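Local atomic coordinates of putative polyprenyl synthetase (Streptomyces coelicolor, PDB entry 3NF2), a protein that probably catalyses the magnesium-dependent condensation of isopentenyl diphosphate with allylic diphosphates to build longer prenyl diphosphates. Residues Val57-Ala71 with Leu187-Ala201. Sequence-based numbering, arbitrary orientation.
Sequences VRPALAVLSAEVTGA and LLACASSIGAVLGGA. With SO4 (sulfate ion), chain B.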
ATOM      1  N   VAL A  57     -21.617   3.173   7.992  1.00 68.20           N
ATOM      2  CA  VAL A  57     -21.413   2.786   9.387  1.00 60.43           C
ATOM      3  C   VAL A  57     -20.106   3.354   9.948  1.00 57.76           C
ATOM      4  O   VAL A  57     -20.119   4.032  10.985  1.00 55.19           O
ATOM      5  CB  VAL A  57     -21.465   1.247   9.581  1.00 60.49           C
ATOM      6  CG1 VAL A  57     -21.260   0.884  11.048  1.00 57.25           C
ATOM      7  CG2 VAL A  57     -22.785   0.689   9.084  1.00 60.95           C
ATOM      8  N   ARG A  58     -18.996   3.092   9.254  1.00 50.35           N
ATOM      9  CA  ARG A  58     -17.671   3.570   9.684  1.00 51.64           C
ATOM     10  C   ARG A  58     -17.538   5.109   9.849  1.00 47.32           C
ATOM     11  O   ARG A  58     -17.029   5.570  10.891  1.00 45.51           O
ATOM     12  CB  ARG A  58     -16.537   2.999   8.807  1.00 47.02           C
ATOM     13  CG  ARG A  58     -16.450   1.477   8.739  1.00 51.74           C
ATOM     14  CD  ARG A  58     -15.511   1.014   7.608  1.00 55.87           C
ATOM     15  NE  ARG A  58     -15.910   1.579   6.323  1.00 47.46           N
ATOM     16  CZ  ARG A  58     -16.617   0.941   5.396  1.00 56.50           C
ATOM     17  NH1 ARG A  58     -16.985  -0.321   5.569  1.00 51.96           N
ATOM     18  NH2 ARG A  58     -16.946   1.567   4.275  1.00 55.56           N
ATOM     19  N   PRO A  59     -17.974   5.903   8.837  1.00 45.34           N
ATOM     20  CA  PRO A  59     -17.908   7.355   9.050  1.00 45.68           C
ATOM     21  C   PRO A  59     -18.761   7.846  10.230  1.00 50.65           C
ATOM     22  O   PRO A  59     -18.270   8.638  11.053  1.00 51.25           O
ATOM     23  CB  PRO A  59     -18.422   7.947   7.728  1.00 49.48           C
ATOM     24  CG  PRO A  59     -18.912   6.805   6.912  1.00 50.50           C
ATOM     25  CD  PRO A  59     -18.273   5.576   7.427  1.00 44.51           C
ATOM     26  N   ALA A  60     -20.001   7.360  10.319  1.00 45.81           N
ATOM     27  CA  ALA A  60     -20.885   7.680  11.448  1.00 54.53           C
ATOM     28  C   ALA A  60     -20.214   7.364  12.779  1.00 51.68           C
ATOM     29  O   ALA A  60     -20.309   8.130  13.720  1.00 57.29           O
ATOM     30  CB  ALA A  60     -22.216   6.927  11.335  1.00 49.64           C
ATOM     31  N   LEU A  61     -19.515   6.238  12.825  1.00 53.00           N
ATOM     32  CA  LEU A  61     -18.839   5.777  14.021  1.00 53.46           C
ATOM     33  C   LEU A  61     -17.705   6.721  14.408  1.00 56.10           C
ATOM     34  O   LEU A  61     -17.575   7.090  15.572  1.00 55.38           O
ATOM     35  CB  LEU A  61     -18.308   4.365  13.766  1.00 53.56           C
ATOM     36  CG  LEU A  61     -18.472   3.195  14.736  1.00 52.85           C
ATOM     37  CD1 LEU A  61     -19.519   3.426  15.802  1.00 57.76           C
ATOM     38  CD2 LEU A  61     -18.811   1.950  13.934  1.00 52.30           C
ATOM     39  N   ALA A  62     -16.904   7.126  13.423  1.00 60.12           N
ATOM     40  CA  ALA A  62     -15.738   7.985  13.670  1.00 58.89           C
ATOM     41  C   ALA A  62     -16.091   9.388  14.160  1.00 56.41           C
ATOM     42  O   ALA A  62     -15.376   9.943  15.000  1.00 52.60           O
ATOM     43  CB  ALA A  62     -14.851   8.055  12.441  1.00 58.93           C
ATOM     44  N   VAL A  63     -17.180   9.954  13.639  1.00 56.32           N
ATOM     45  CA  VAL A  63     -17.628  11.271  14.104  1.00 58.03           C
ATOM     46  C   VAL A  63     -18.217  11.159  15.507  1.00 61.72           C
ATOM     47  O   VAL A  63     -17.982  12.032  16.341  1.00 64.48           O
ATOM     48  CB  VAL A  63     -18.571  12.032  13.102  1.00 59.25           C
ATOM     49  CG1 VAL A  63     -17.837  12.343  11.802  1.00 55.49           C
ATOM     50  CG2 VAL A  63     -19.857  11.275  12.806  1.00 60.61           C
ATOM     51  N   LEU A  64     -18.937  10.061  15.765  1.00 62.09           N
ATOM     52  CA  LEU A  64     -19.397   9.708  17.111  1.00 61.98           C
ATOM     53  C   LEU A  64     -18.245   9.557  18.104  1.00 59.67           C
ATOM     54  O   LEU A  64     -18.340  10.010  19.243  1.00 60.01           O
ATOM     55  CB  LEU A  64     -20.197   8.405  17.085  1.00 63.40           C
ATOM     56  CG  LEU A  64     -21.699   8.416  17.352  1.00 66.88           C
ATOM     57  CD1 LEU A  64     -22.480   8.775  16.104  1.00 72.57           C
ATOM     58  CD2 LEU A  64     -22.107   7.046  17.848  1.00 61.93           C
ATOM     59  N   SER A  65     -17.165   8.920  17.653  1.00 57.51           N
ATOM     60  CA  SER A  65     -15.990   8.664  18.480  1.00 55.92           C
ATOM     61  C   SER A  65     -15.390   9.946  19.050  1.00 58.39           C
ATOM     62  O   SER A  65     -14.925   9.957  20.183  1.00 56.75           O
ATOM     63  CB  SER A  65     -14.931   7.908  17.676  1.00 52.35           C
ATOM     64  OG  SER A  65     -13.875   7.458  18.513  1.00 49.49           O
ATOM     65  N   ALA A  66     -15.415  11.016  18.257  1.00 59.32           N
ATOM     66  CA  ALA A  66     -14.900  12.316  18.674  1.00 60.15           C
ATOM     67  C   ALA A  66     -15.717  12.930  19.814  1.00 56.75           C
ATOM     68  O   ALA A  66     -15.153  13.527  20.741  1.00 57.41           O
ATOM     69  CB  ALA A  66     -14.821  13.263  17.476  1.00 59.38           C
ATOM     70  N   GLU A  67     -17.035  12.745  19.754  1.00 50.06           N
ATOM     71  CA  GLU A  67     -17.965  13.258  20.775  1.00 57.25           C
ATOM     72  C   GLU A  67     -17.781  12.687  22.180  1.00 56.71           C
ATOM     73  O   GLU A  67     -18.200  13.312  23.151  1.00 64.66           O
ATOM     74  CB  GLU A  67     -19.404  13.029  20.335  1.00 56.80           C
ATOM     75  CG  GLU A  67     -19.791  13.807  19.105  1.00 61.59           C
ATOM     76  CD  GLU A  67     -21.171  13.458  18.627  1.00 68.96           C
ATOM     77  OE1 GLU A  67     -22.045  14.346  18.653  1.00 83.22           O
ATOM     78  OE2 GLU A  67     -21.390  12.296  18.236  1.00 81.43           O
ATOM     79  N   VAL A  68     -17.169  11.504  22.271  1.00 58.73           N
ATOM     80  CA  VAL A  68     -16.814  10.844  23.538  1.00 58.25           C
ATOM     81  C   VAL A  68     -15.974  11.751  24.456  1.00 63.64           C
ATOM     82  O   VAL A  68     -16.185  11.787  25.674  1.00 62.75           O
ATOM     83  CB  VAL A  68     -16.089   9.483  23.266  1.00 58.89           C
ATOM     84  CG1 VAL A  68     -15.453   8.875  24.527  1.00 51.30           C
ATOM     85  CG2 VAL A  68     -17.055   8.492  22.646  1.00 56.46           C
ATOM     86  N   THR A  69     -15.043  12.495  23.862  1.00 64.48           N
ATOM     87  CA  THR A  69     -14.212  13.429  24.619  1.00 63.39           C
ATOM     88  C   THR A  69     -14.920  14.769  24.825  1.00 63.11           C
ATOM     89  O   THR A  69     -14.481  15.583  25.634  1.00 60.84           O
ATOM     90  CB  THR A  69     -12.861  13.684  23.925  1.00 61.81           C
ATOM     91  OG1 THR A  69     -13.088  14.073  22.567  1.00 55.94           O
ATOM     92  CG2 THR A  69     -12.002  12.438  23.945  1.00 66.49           C
ATOM     93  N   GLY A  70     -16.008  14.992  24.087  1.00 62.43           N
ATOM     94  CA  GLY A  70     -16.735  16.259  24.136  1.00 61.56           C
ATOM     95  C   GLY A  70     -16.499  17.156  22.929  1.00 65.03           C
ATOM     96  O   GLY A  70     -17.160  18.190  22.777  1.00 66.04           O
ATOM     97  N   ALA A  71     -15.566  16.756  22.065  1.00 62.42           N
ATOM     98  CA  ALA A  71     -15.230  17.517  20.860  1.00 60.39           C
ATOM     99  C   ALA A  71     -16.364  17.497  19.833  1.00 58.92           C
ATOM    100  O   ALA A  71     -17.293  16.693  19.936  1.00 63.04           O
ATOM    101  CB  ALA A  71     -13.928  16.996  20.247  1.00 56.39           C
ATOM    102  N   LEU A 187     -11.052  -2.831  11.383  1.00 36.37           N
ATOM    103  CA  LEU A 187     -11.331  -1.514  10.832  1.00 40.97           C
ATOM    104  C   LEU A 187     -12.511  -0.817  11.525  1.00 44.64           C
ATOM    105  O   LEU A 187     -12.559   0.418  11.598  1.00 45.67           O
ATOM    106  CB  LEU A 187     -11.576  -1.597   9.321  1.00 38.46           C
ATOM    107  CG  LEU A 187     -11.657  -0.239   8.623  1.00 37.32           C
ATOM    108  CD1 LEU A 187     -10.335   0.522   8.760  1.00 36.31           C
ATOM    109  CD2 LEU A 187     -12.051  -0.390   7.175  1.00 33.26           C
ATOM    110  N   LEU A 188     -13.467  -1.601  12.013  1.00 47.13           N
ATOM    111  CA  LEU A 188     -14.568  -1.046  12.803  1.00 46.67           C
ATOM    112  C   LEU A 188     -14.082  -0.637  14.186  1.00 42.44           C
ATOM    113  O   LEU A 188     -14.544   0.354  14.736  1.00 44.89           O
ATOM    114  CB  LEU A 188     -15.751  -2.010  12.869  1.00 45.41           C
ATOM    115  CG  LEU A 188     -16.621  -1.927  11.607  1.00 55.47           C
ATOM    116  CD1 LEU A 188     -17.448  -3.185  11.368  1.00 55.85           C
ATOM    117  CD2 LEU A 188     -17.525  -0.718  11.645  1.00 64.22           C
ATOM    118  N   ALA A 189     -13.105  -1.377  14.702  1.00 44.48           N
ATOM    119  CA  ALA A 189     -12.434  -1.051  15.955  1.00 44.19           C
ATOM    120  C   ALA A 189     -11.734   0.287  15.829  1.00 48.53           C
ATOM    121  O   ALA A 189     -11.820   1.129  16.726  1.00 48.40           O
ATOM    122  CB  ALA A 189     -11.427  -2.125  16.302  1.00 41.18           C
ATOM    123  N   CYS A 190     -11.048   0.467  14.700  1.00 47.95           N
ATOM    124  CA  CYS A 190     -10.358   1.701  14.399  1.00 47.24           C
ATOM    125  C   CYS A 190     -11.341   2.850  14.216  1.00 43.19           C
ATOM    126  O   CYS A 190     -11.145   3.915  14.780  1.00 49.50           O
ATOM    127  CB  CYS A 190      -9.478   1.561  13.156  1.00 47.96           C
ATOM    128  SG  CYS A 190      -8.557   3.077  12.795  1.00 46.19           S
ATOM    129  N   ALA A 191     -12.399   2.628  13.448  1.00 43.19           N
ATOM    130  CA  ALA A 191     -13.422   3.653  13.244  1.00 48.05           C
ATOM    131  C   ALA A 191     -14.077   4.085  14.557  1.00 52.66           C
ATOM    132  O   ALA A 191     -14.373   5.262  14.747  1.00 54.64           O
ATOM    133  CB  ALA A 191     -14.471   3.168  12.271  1.00 49.66           C
ATOM    134  N   SER A 192     -14.276   3.121  15.461  1.00 51.55           N
ATOM    135  CA  SER A 192     -14.893   3.366  16.760  1.00 48.78           C
ATOM    136  C   SER A 192     -14.019   4.161  17.719  1.00 46.52           C
ATOM    137  O   SER A 192     -14.539   4.797  18.631  1.00 40.49           O
ATOM    138  CB  SER A 192     -15.297   2.044  17.431  1.00 48.29           C
ATOM    139  OG  SER A 192     -16.394   1.453  16.753  1.00 45.81           O
ATOM    140  N   SER A 193     -12.706   4.120  17.524  1.00 42.61           N
ATOM    141  CA  SER A 193     -11.785   4.753  18.468  1.00 49.56           C
ATOM    142  C   SER A 193     -10.992   5.952  17.919  1.00 53.61           C
ATOM    143  O   SER A 193     -10.371   6.682  18.695  1.00 57.31           O
ATOM    144  CB  SER A 193     -10.821   3.719  19.051  1.00 48.85           C
ATOM    145  OG  SER A 193      -9.900   3.258  18.075  1.00 55.71           O
ATOM    146  N   ILE A 194     -11.016   6.161  16.603  1.00 50.60           N
ATOM    147  CA  ILE A 194     -10.134   7.152  15.973  1.00 50.15           C
ATOM    148  C   ILE A 194     -10.515   8.633  16.245  1.00 50.88           C
ATOM    149  O   ILE A 194      -9.638   9.459  16.533  1.00 53.19           O
ATOM    150  CB  ILE A 194      -9.903   6.857  14.452  1.00 48.28           C
ATOM    151  CG1 ILE A 194      -8.654   7.582  13.941  1.00 48.40           C
ATOM    152  CG2 ILE A 194     -11.175   7.123  13.601  1.00 43.26           C
ATOM    153  CD1 ILE A 194      -8.263   7.221  12.514  1.00 54.40           C
ATOM    154  N   GLY A 195     -11.806   8.950  16.168  1.00 49.55           N
ATOM    155  CA  GLY A 195     -12.310  10.282  16.506  1.00 54.95           C
ATOM    156  C   GLY A 195     -11.926  10.696  17.917  1.00 55.20           C
ATOM    157  O   GLY A 195     -11.548  11.842  18.145  1.00 57.00           O
ATOM    158  N   ALA A 196     -12.007   9.746  18.848  1.00 53.46           N
ATOM    159  CA  ALA A 196     -11.686   9.965  20.256  1.00 55.35           C
ATOM    160  C   ALA A 196     -10.218  10.273  20.459  1.00 54.29           C
ATOM    161  O   ALA A 196      -9.871  11.174  21.228  1.00 58.26           O
ATOM    162  CB  ALA A 196     -12.080   8.751  21.078  1.00 52.85           C
ATOM    163  N   VAL A 197      -9.366   9.513  19.771  1.00 54.68           N
ATOM    164  CA  VAL A 197      -7.925   9.745  19.772  1.00 54.68           C
ATOM    165  C   VAL A 197      -7.604  11.140  19.220  1.00 58.81           C
ATOM    166  O   VAL A 197      -6.717  11.825  19.740  1.00 55.29           O
ATOM    167  CB  VAL A 197      -7.168   8.639  18.992  1.00 56.86           C
ATOM    168  CG1 VAL A 197      -5.686   8.938  18.914  1.00 53.53           C
ATOM    169  CG2 VAL A 197      -7.349   7.295  19.677  1.00 56.32           C
ATOM    170  N   LEU A 198      -8.359  11.563  18.202  1.00 59.38           N
ATOM    171  CA  LEU A 198      -8.212  12.899  17.613  1.00 61.18           C
ATOM    172  C   LEU A 198      -8.698  14.008  18.555  1.00 64.11           C
ATOM    173  O   LEU A 198      -8.237  15.150  18.472  1.00 64.06           O
ATOM    174  CB  LEU A 198      -8.933  12.983  16.257  1.00 58.16           C
ATOM    175  CG  LEU A 198      -8.283  12.269  15.060  1.00 58.81           C
ATOM    176  CD1 LEU A 198      -9.184  12.277  13.820  1.00 46.49           C
ATOM    177  CD2 LEU A 198      -6.910  12.859  14.726  1.00 53.11           C
ATOM    178  N   GLY A 199      -9.623  13.657  19.449  1.00 66.85           N
ATOM    179  CA  GLY A 199     -10.147  14.581  20.457  1.00 64.92           C
ATOM    180  C   GLY A 199      -9.403  14.570  21.786  1.00 63.26           C
ATOM    181  O   GLY A 199      -9.854  15.185  22.749  1.00 65.66           O
ATOM    182  N   GLY A 200      -8.277  13.857  21.847  1.00 64.95           N
ATOM    183  CA  GLY A 200      -7.392  13.877  23.018  1.00 63.44           C
ATOM    184  C   GLY A 200      -7.476  12.755  24.051  1.00 68.23           C
ATOM    185  O   GLY A 200      -6.747  12.795  25.048  1.00 67.55           O
ATOM    186  N   ALA A 201      -8.347  11.763  23.824  1.00 69.70           N
ATOM    187  CA  ALA A 201      -8.537  10.624  24.753  1.00 65.89           C
ATOM    188  C   ALA A 201      -7.251   9.839  25.041  1.00 63.63           C
ATOM    189  O   ALA A 201      -6.415   9.682  24.145  1.00 64.17           O
ATOM    190  CB  ALA A 201      -9.606   9.685  24.223  1.00 68.10           C
TER
HETATM  191  S   SO4 B   1     -19.273  -0.385   2.155  1.00 77.46           S
HETATM  192  O1  SO4 B   1     -18.720   0.964   2.282  1.00 65.52           O
HETATM  193  O2  SO4 B   1     -20.711  -0.274   1.920  1.00 78.40           O
HETATM  194  O3  SO4 B   1     -18.613  -1.058   1.031  1.00 66.70           O
HETATM  195  O4  SO4 B   1     -19.055  -1.167   3.380  1.00 60.05           O
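In the all-helical isoprenoid synthase fold, helix 57-67 crosses the C-terminal part of helix 173-198, their axes coming within 6.0 Å at a crossing angle of -36°; alanine, serine and glycine line the close crossing, while leucines and Arg58 pack near the start of helix 57-67. Such closeness depends on small residues, and Gly195 illustrates it: a CB there would collide with Ala62 O, Ala66 N and Ser65 CB. Instead Gly195 CA approaches Ala62 O at 3.4 Å in a CA-H...O contact, and further on Ala66 CA faces Gly195 O in the same manner. Ser65 is the knob in a hole formed by Ser192, Ser193, Gly195 and Ala196. With OG anti to the backbone N (chi1 -170°), its hydroxyl enters the kink in helix 173-198, where the N of Ala196 lacks a bond to the preceding turn. OG accepts from Ala196 N at 3.0 Å and donates to Ser192 O at 2.7 Å, standing above that carbonyl's plane, so one hydroxyl serves two backbone groups at the kink. Leu188 CD2 lies against Leu61 CD2 at 3.7 Å, the two side chains crossing at about a right angle, and also touches Arg58 CG. Helix 326-339 packs on Leu61 through Phe332 and Leu335. Arg58 lays its CD on Leu187 CD2, then bends at chi3 (-55°) and presents the guanidinium edge to a sulfate, probably from the crystallisation liquor, while NE pairs with Glu84. The anion, also held by Arg104 and Lys55 N, is consistent with the isopentenyl diphosphate site of relatives. Replacing this arginine with a leucine would probably leave the sulfate without two of its donors and the Glu84 carboxylate without this salt-bridge partner. Both terminal nitrogens grip the anion, NH1 reaching O4 at 3.1 Å and NH2 reaching O1 at 2.7 Å.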